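Local atomic coordinates of epidermin leader peptide processing serine protease EpiP (Staphylococcus aureus subsp. aureus, PDB entry 3QFH), a protein that probably cleaves the leader peptide from the precursor of the lantibiotic epidermin, as a subtilisin-like serine endopeptidase. Residues 185-188 with 189-193; 209-213 with 214-218; 413-417 with 418-422. One frame throughout, in Å; residues are numbered along the deposited sequence.

Contact 1 of 3, residues 185-188 with 189-193; sequences TSAN and GKLIG
The carbonyl oxygen of Ala-187 is held by two groups of the returning chain. Gly-193 N donates to Ala-187 O over 2.7 Å, almost straight at 169°, although the donor stands 26° out of the carbonyl plane. Beside it, Ile-192 CA makes a CA-H...O contact with Ala-187 O at 3.4 Å. The chain has left helix 177-186 just before and here doubles back on itself: Asn-188 and Ile-192 form a single backbone bridge, and within the tip of the turn Gly-189 N donates to Leu-191 O at 3.0 Å.

The methyl group of Ala-187 points into the bend. Its CB meets the carbonyl oxygen of Leu-191 at 3.4 Å and, more loosely, the CD2 methyl of Leu-191 at 4.1 Å. In Asn-188, CG stands anti to the backbone N and beside the carbonyl carbon (chi1 -171°). From there OD1 receives a proton from a water at 3.0 Å, and the same water donates to Gly-189 O at 2.6 Å, tying the asparagine tip to the turn. On the helix side, the hydroxyls of Thr-185 and Ser-186 share a hydrogen bond, with Thr-185 OG1 also bonded to Ser-182 O.

Asp-139 anchors the tip from outside, its carboxylate taking the N-H groups of Lys-190 and Leu-191. The result is a tight reversal at the C-terminal end of the helix that in subtilases begins with the catalytic histidine, leading on toward strand 200-204 of the central parallel sheet.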
loop_
_atom_site.group_PDB
_atom_site.type_symbol
_atom_site.label_atom_id
_atom_site.label_comp_id
_atom_site.label_asym_id
_atom_site.label_seq_id
_atom_site.Cartn_x
_atom_site.Cartn_y
_atom_site.Cartn_z
ATOM N N THR A 185 -9.018 7.973 1.877
ATOM C CA THR A 185 -9.260 8.133 0.453
ATOM C C THR A 185 -10.711 8.457 0.158
ATOM O O THR A 185 -10.997 9.284 -0.697
ATOM C CB THR A 185 -8.963 6.829 -0.374
ATOM O OG1 THR A 185 -9.764 5.746 0.103
ATOM C CG2 THR A 185 -7.526 6.426 -0.323
ATOM N N SER A 186 -11.628 7.841 0.890
ATOM C CA SER A 186 -13.021 7.858 0.481
ATOM C C SER A 186 -14.135 8.242 1.468
ATOM O O SER A 186 -15.315 8.142 1.114
ATOM C CB SER A 186 -13.322 6.435 -0.014
ATOM O OG SER A 186 -12.334 5.975 -0.943
ATOM N N ALA A 187 -13.806 8.635 2.692
ATOM C CA ALA A 187 -14.856 8.988 3.651
ATOM C C ALA A 187 -15.701 10.122 3.087
ATOM O O ALA A 187 -15.173 11.089 2.556
ATOM C CB ALA A 187 -14.259 9.402 5.009
ATOM N N ASN A 188 -17.015 9.980 3.177
ATOM C CA ASN A 188 -17.906 11.044 2.798
ATOM C C ASN A 188 -19.139 11.006 3.719
ATOM O O ASN A 188 -20.164 10.472 3.363
ATOM C CB ASN A 188 -18.279 10.953 1.322
ATOM C CG ASN A 188 -19.038 12.192 0.832
ATOM O OD1 ASN A 188 -19.194 13.157 1.557
ATOM N ND2 ASN A 188 -19.499 12.153 -0.392
ATOM N N GLY A 189 -18.971 11.519 4.931
ATOM C CA GLY A 189 -20.038 11.585 5.952
ATOM C C GLY A 189 -19.628 12.626 6.990
ATOM O O GLY A 189 -19.484 13.794 6.647
ATOM N N LYS A 190 -19.406 12.207 8.243
ATOM C CA LYS A 190 -18.950 13.128 9.279
ATOM C C LYS A 190 -17.502 13.463 8.965
ATOM O O LYS A 190 -17.104 14.621 9.021
ATOM C CB LYS A 190 -19.127 12.530 10.674
ATOM C CG LYS A 190 -20.611 12.288 11.012
ATOM C CD LYS A 190 -20.844 11.474 12.282
ATOM C CE LYS A 190 -20.660 12.296 13.546
ATOM N NZ LYS A 190 -19.262 12.689 13.771
ATOM N N LEU A 191 -16.733 12.439 8.596
ATOM C CA LEU A 191 -15.357 12.606 8.163
ATOM C C LEU A 191 -15.340 12.693 6.614
ATOM O O LEU A 191 -16.164 12.053 5.941
ATOM C CB LEU A 191 -14.540 11.396 8.584
ATOM C CG LEU A 191 -13.041 11.591 8.628
ATOM C CD1 LEU A 191 -12.717 12.225 9.992
ATOM C CD2 LEU A 191 -12.293 10.265 8.468
ATOM N N ILE A 192 -14.407 13.470 6.060
ATOM C CA ILE A 192 -14.262 13.596 4.601
ATOM C C ILE A 192 -12.860 13.155 4.137
ATOM O O ILE A 192 -11.864 13.622 4.651
ATOM C CB ILE A 192 -14.441 15.050 4.130
ATOM C CG1 ILE A 192 -15.699 15.686 4.751
ATOM C CG2 ILE A 192 -14.452 15.096 2.619
ATOM C CD1 ILE A 192 -16.959 15.003 4.411
ATOM N N GLY A 193 -12.800 12.246 3.177
ATOM C CA GLY A 193 -11.520 11.813 2.605
ATOM C C GLY A 193 -11.064 12.742 1.493
ATOM O O GLY A 193 -11.699 13.770 1.219
HETATM O O HOH W 1 -19.959 14.475 4.173
#

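Contact 2 of 3, residues 209-213 with 214-218; sequences KKTEL and LWVSK. With SO4 (sulfate ion), chain O.
Glu-212 lays the root of its side chain over one face of the Trp-215 indole. CB sits 3.4 Å from the centroid of the five-membered ring and only 5° off its normal, a well-centred CH-pi contact. CG follows across the same face toward the rim, 3.4 Å from Trp-215 CE2. A bend at chi2 (-84°) then turns the chain off the ring, and the carboxylate plane stands 79° from the indole. At the tip, OE2 makes a salt bridge to Arg-158 and accepts from Gln-55 NE2.

The backbone of Glu-212, at the N-cap position, starts the helix. Its O accepts from Trp-215 N at 2.9 Å, well above the carbonyl plane, and from Val-216 N at 3.3 Å, within that plane. One residue on, Leu-213 O is gripped by Ser-217 N at 2.9 Å and by Ser-217 OG at 3.0 Å, the two donors coming from opposite faces of the carbonyl. At the start of 209-213, Lys-209 NZ donates to O3 of a sulfate, probably from the crystallisation liquor, at 2.8 Å, and more weakly to its O2.

Ser-217 and Lys-218 touch strand 43-48 of the prodomain, consistent with subtilase propeptides packing on surface helices of the catalytic domain. Helix 213-225, opening here, makes the beta-alpha-beta crossover between parallel strands 200-204 and 230-233 of the subtilisin-like fold.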
loop_
_atom_site.group_PDB
_atom_site.type_symbol
_atom_site.label_atom_id
_atom_site.label_comp_id
_atom_site.label_asym_id
_atom_site.label_seq_id
_atom_site.Cartn_x
_atom_site.Cartn_y
_atom_site.Cartn_z
ATOM N N LYS A 209 -3.872 -12.878 11.256
ATOM C CA LYS A 209 -2.458 -13.104 11.449
ATOM C C LYS A 209 -1.620 -12.247 10.475
ATOM O O LYS A 209 -1.913 -11.052 10.256
ATOM C CB LYS A 209 -2.169 -14.600 11.249
ATOM C CG LYS A 209 -2.894 -15.560 12.199
ATOM C CD LYS A 209 -2.154 -15.778 13.525
ATOM C CE LYS A 209 -1.985 -14.506 14.354
ATOM N NZ LYS A 209 -1.462 -14.785 15.752
ATOM N N LYS A 210 -0.578 -12.851 9.899
ATOM C CA LYS A 210 0.303 -12.150 8.976
ATOM C C LYS A 210 -0.186 -12.274 7.537
ATOM O O LYS A 210 -1.132 -12.998 7.236
ATOM C CB LYS A 210 1.736 -12.705 9.098
ATOM C CG LYS A 210 2.355 -12.508 10.479
ATOM C CD LYS A 210 3.760 -13.096 10.568
ATOM C CE LYS A 210 4.368 -12.832 11.939
ATOM N NZ LYS A 210 5.760 -13.374 12.093
ATOM N N THR A 211 0.468 -11.537 6.659
ATOM C CA THR A 211 0.174 -11.583 5.233
ATOM C C THR A 211 1.368 -12.255 4.546
ATOM O O THR A 211 2.414 -12.465 5.165
ATOM C CB THR A 211 -0.053 -10.167 4.674
ATOM O OG1 THR A 211 -0.512 -10.235 3.314
ATOM C CG2 THR A 211 1.239 -9.339 4.749
ATOM N N GLU A 212 1.191 -12.628 3.283
ATOM C CA GLU A 212 2.260 -13.209 2.473
ATOM C C GLU A 212 2.471 -12.217 1.343
ATOM O O GLU A 212 1.490 -11.670 0.822
ATOM C CB GLU A 212 1.834 -14.548 1.861
ATOM C CG GLU A 212 1.681 -15.745 2.812
ATOM C CD GLU A 212 2.992 -16.476 3.118
ATOM O OE1 GLU A 212 4.064 -15.845 3.125
ATOM O OE2 GLU A 212 2.942 -17.696 3.374
ATOM N N LEU A 213 3.724 -11.975 0.949
ATOM C CA LEU A 213 3.979 -11.055 -0.157
ATOM C C LEU A 213 3.348 -11.574 -1.449
ATOM O O LEU A 213 2.978 -10.793 -2.315
ATOM C CB LEU A 213 5.478 -10.760 -0.345
ATOM C CG LEU A 213 6.125 -9.874 0.730
ATOM C CD1 LEU A 213 7.615 -9.690 0.448
ATOM C CD2 LEU A 213 5.456 -8.524 0.822
ATOM N N LEU A 214 3.213 -12.891 -1.569
ATOM C CA LEU A 214 2.552 -13.462 -2.718
ATOM C C LEU A 214 1.070 -13.078 -2.778
ATOM O O LEU A 214 0.528 -12.953 -3.865
ATOM C CB LEU A 214 2.695 -14.974 -2.754
ATOM C CG LEU A 214 4.118 -15.480 -3.031
ATOM C CD1 LEU A 214 4.139 -17.012 -2.962
ATOM C CD2 LEU A 214 4.625 -15.002 -4.362
ATOM N N TRP A 215 0.415 -12.911 -1.628
ATOM C CA TRP A 215 -1.009 -12.526 -1.633
ATOM C C TRP A 215 -1.115 -11.087 -2.093
ATOM O O TRP A 215 -2.009 -10.727 -2.880
ATOM C CB TRP A 215 -1.690 -12.663 -0.257
ATOM C CG TRP A 215 -1.527 -13.982 0.469
ATOM C CD1 TRP A 215 -1.139 -15.173 -0.058
ATOM C CD2 TRP A 215 -1.893 -14.249 1.831
ATOM N NE1 TRP A 215 -1.155 -16.150 0.908
ATOM C CE2 TRP A 215 -1.631 -15.615 2.075
ATOM C CE3 TRP A 215 -2.392 -13.463 2.865
ATOM C CZ2 TRP A 215 -1.837 -16.212 3.321
ATOM C CZ3 TRP A 215 -2.600 -14.051 4.111
ATOM C CH2 TRP A 215 -2.330 -15.420 4.325
ATOM N N VAL A 216 -0.180 -10.267 -1.622
ATOM C CA VAL A 216 -0.122 -8.863 -2.010
ATOM C C VAL A 216 0.065 -8.734 -3.522
ATOM O O VAL A 216 -0.609 -7.924 -4.161
ATOM C CB VAL A 216 1.012 -8.115 -1.308
ATOM C CG1 VAL A 216 1.097 -6.659 -1.826
ATOM C CG2 VAL A 216 0.813 -8.134 0.243
ATOM N N SER A 217 0.968 -9.552 -4.079
ATOM C CA SER A 217 1.244 -9.548 -5.498
ATOM C C SER A 217 0.009 -9.932 -6.282
ATOM O O SER A 217 -0.315 -9.292 -7.267
ATOM C CB SER A 217 2.408 -10.471 -5.830
ATOM O OG SER A 217 3.584 -10.017 -5.176
ATOM N N LYS A 218 -0.709 -10.952 -5.827
ATOM C CA LYS A 218 -1.920 -11.361 -6.527
ATOM C C LYS A 218 -2.991 -10.264 -6.423
ATOM O O LYS A 218 -3.750 -10.050 -7.356
ATOM C CB LYS A 218 -2.425 -12.688 -6.003
ATOM C CG LYS A 218 -3.504 -13.306 -6.865
ATOM C CD LYS A 218 -3.920 -14.662 -6.329
ATOM C CE LYS A 218 -4.924 -15.337 -7.240
ATOM N NZ LYS A 218 -5.269 -16.675 -6.715
HETATM S S SO4 O . -3.382 -14.760 18.591
HETATM O O1 SO4 O . -4.112 -15.815 19.282
HETATM O O2 SO4 O . -1.959 -15.089 18.584
HETATM O O3 SO4 O . -3.869 -14.664 17.213
HETATM O O4 SO4 O . -3.591 -13.484 19.265
#

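Contact 3 of 3, residues 413-417 with 418-422; sequences LYQHG and TSKNN. With SO4 (sulfate ion), chain M.
Close van der Waals packing comes first: Thr-418 presses its methyl group CG2 to within 3.4 Å of Leu-413 O. That same carbonyl accepts Gly-417 N at 2.9 Å in the last helical hydrogen bond of the segment. With chi1 at 76°, CG2 lies beside the threonine's own N and is turned back over the helix end, while OG1 lies between N and the carbonyl carbon.

Several of the polar bonds centre on that hydroxyl. A water donates to Thr-418 OG1 at 2.7 Å and to Tyr-414 O at a short 2.5 Å, bridging a carbonyl of the final turn to the departing loop. Thr-418 OG1 is also hydrogen-bonded to His-430 O. Further along, Asn-421 N donates to Ser-419 OG at 3.2 Å, closing an ST turn.

Electrostatic contacts are looser and lie at the surface. Lys-420, extended beyond CG, runs back alongside the helix end and brings NZ to 3.8 Å from Gln-415 O, near but not bonded. A sulfate, probably from the crystallisation liquor, lies beside both side chains: Gln-415 NE2 makes a weak bond to its O1 at 3.4 Å, Lys-420 NZ stands 3.8 Å from its O3, and His-430 ND1 holds it too. The positive lysine would be expected to add attraction for the anion.

Helix 406-416 thus ends with His-416, and Gly-417 leads into a loop paired by backbone bonds with Glu-432 and Asp-434. Inward, Leu-413 packs on Val-389, Leu-393 and Ile-396 of helix 382-400, and both Leu-413 and Thr-418 touch Ile-338 in strand 338-341, one of the outermost strands of the parallel sheet.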
loop_
_atom_site.group_PDB
_atom_site.type_symbol
_atom_site.label_atom_id
_atom_site.label_comp_id
_atom_site.label_asym_id
_atom_site.label_seq_id
_atom_site.Cartn_x
_atom_site.Cartn_y
_atom_site.Cartn_z
ATOM N N LEU A 413 0.896 15.685 -10.652
ATOM C CA LEU A 413 0.990 15.643 -9.195
ATOM C C LEU A 413 2.350 16.198 -8.751
ATOM O O LEU A 413 2.428 17.098 -7.922
ATOM C CB LEU A 413 0.792 14.204 -8.677
ATOM C CG LEU A 413 0.976 13.974 -7.173
ATOM C CD1 LEU A 413 -0.179 14.563 -6.396
ATOM C CD2 LEU A 413 1.125 12.497 -6.831
ATOM N N TYR A 414 3.422 15.687 -9.342
ATOM C CA TYR A 414 4.754 16.103 -8.938
ATOM C C TYR A 414 5.121 17.559 -9.205
ATOM O O TYR A 414 5.822 18.170 -8.396
ATOM C CB TYR A 414 5.831 15.219 -9.583
ATOM C CG TYR A 414 5.842 13.765 -9.135
ATOM C CD1 TYR A 414 5.219 13.361 -7.949
ATOM C CD2 TYR A 414 6.609 12.823 -9.826
ATOM C CE1 TYR A 414 5.266 12.037 -7.522
ATOM C CE2 TYR A 414 6.682 11.500 -9.394
ATOM C CZ TYR A 414 6.009 11.119 -8.238
ATOM O OH TYR A 414 6.065 9.817 -7.826
ATOM N N GLN A 415 4.678 18.091 -10.341
ATOM C CA GLN A 415 5.032 19.437 -10.760
ATOM C C GLN A 415 4.052 20.514 -10.357
ATOM O O GLN A 415 4.468 21.635 -10.153
ATOM C CB GLN A 415 5.208 19.481 -12.286
ATOM C CG GLN A 415 6.290 18.560 -12.810
ATOM C CD GLN A 415 7.660 18.889 -12.243
ATOM O OE1 GLN A 415 8.012 20.064 -12.065
ATOM N NE2 GLN A 415 8.443 17.855 -11.963
ATOM N N HIS A 416 2.763 20.185 -10.272
ATOM C CA HIS A 416 1.740 21.179 -9.916
ATOM C C HIS A 416 0.861 20.789 -8.741
ATOM O O HIS A 416 -0.022 21.541 -8.380
ATOM C CB HIS A 416 0.823 21.450 -11.125
ATOM C CG HIS A 416 1.569 21.831 -12.361
ATOM N ND1 HIS A 416 1.926 23.133 -12.641
ATOM C CD2 HIS A 416 2.070 21.074 -13.368
ATOM C CE1 HIS A 416 2.593 23.165 -13.782
ATOM N NE2 HIS A 416 2.697 21.930 -14.241
ATOM N N GLY A 417 1.090 19.629 -8.149
ATOM C CA GLY A 417 0.231 19.149 -7.068
ATOM C C GLY A 417 0.869 19.105 -5.697
ATOM O O GLY A 417 0.357 18.451 -4.812
ATOM N N THR A 418 1.998 19.775 -5.529
ATOM C CA THR A 418 2.669 19.801 -4.243
ATOM C C THR A 418 3.064 21.226 -3.897
ATOM O O THR A 418 3.098 22.104 -4.749
ATOM C CB THR A 418 3.975 18.951 -4.222
ATOM O OG1 THR A 418 5.014 19.647 -4.908
ATOM C CG2 THR A 418 3.769 17.541 -4.841
ATOM N N SER A 419 3.333 21.430 -2.622
ATOM C CA SER A 419 3.857 22.666 -2.101
ATOM C C SER A 419 5.344 22.709 -2.493
ATOM O O SER A 419 5.986 21.659 -2.592
ATOM C CB SER A 419 3.724 22.651 -0.566
ATOM O OG SER A 419 4.598 23.574 0.051
ATOM N N LYS A 420 5.882 23.903 -2.731
ATOM C CA LYS A 420 7.286 24.054 -3.051
ATOM C C LYS A 420 8.018 24.770 -1.926
ATOM O O LYS A 420 8.949 25.519 -2.160
ATOM C CB LYS A 420 7.482 24.727 -4.419
ATOM C CG LYS A 420 7.074 23.781 -5.568
ATOM C CD LYS A 420 7.472 24.270 -6.941
ATOM C CE LYS A 420 7.180 23.193 -7.996
ATOM N NZ LYS A 420 7.611 23.580 -9.372
ATOM N N ASN A 421 7.597 24.495 -0.695
ATOM C CA ASN A 421 8.211 25.068 0.496
ATOM C C ASN A 421 8.968 24.015 1.304
ATOM O O ASN A 421 9.587 24.343 2.307
ATOM C CB ASN A 421 7.124 25.672 1.384
ATOM C CG ASN A 421 6.421 26.853 0.731
ATOM O OD1 ASN A 421 7.031 27.639 0.017
ATOM N ND2 ASN A 421 5.138 26.999 1.013
ATOM N N ASN A 422 8.904 22.753 0.865
ATOM C CA ASN A 422 9.494 21.619 1.597
ATOM C C ASN A 422 10.765 21.128 0.935
ATOM O O ASN A 422 10.780 20.832 -0.270
ATOM C CB ASN A 422 8.504 20.445 1.625
ATOM C CG ASN A 422 7.067 20.898 1.797
ATOM O OD1 ASN A 422 6.282 20.836 0.851
ATOM N ND2 ASN A 422 6.734 21.404 2.974
HETATM S S SO4 M . 10.873 19.716 -8.908
HETATM O O1 SO4 M . 11.073 18.937 -10.131
HETATM O O2 SO4 M . 11.911 20.722 -8.733
HETATM O O3 SO4 M . 9.557 20.337 -8.958
HETATM O O4 SO4 M . 10.921 18.809 -7.760
HETATM O O HOH W 2 5.721 20.481 -7.431
#

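The three contacts come in series along the chain and all mark an end of a helix in the subtilase domain. Contact 1 follows helix 177-186, contact 2 opens helix 213-225, and contact 3 closes helix 406-416. None touches another: the centres of contacts 1 and 2 lie about 28 Å apart, those of 1 and 3 about 24 Å, and those of 2 and 3 about 33 Å. Contact 2 is on the opposite side of the chain's centre from both others and faces the prodomain. Contacts 1 and 2 flank strand 200-204 of the seven-stranded parallel sheet in sequence, while contact 3 packs against 338-341, one of its outermost strands.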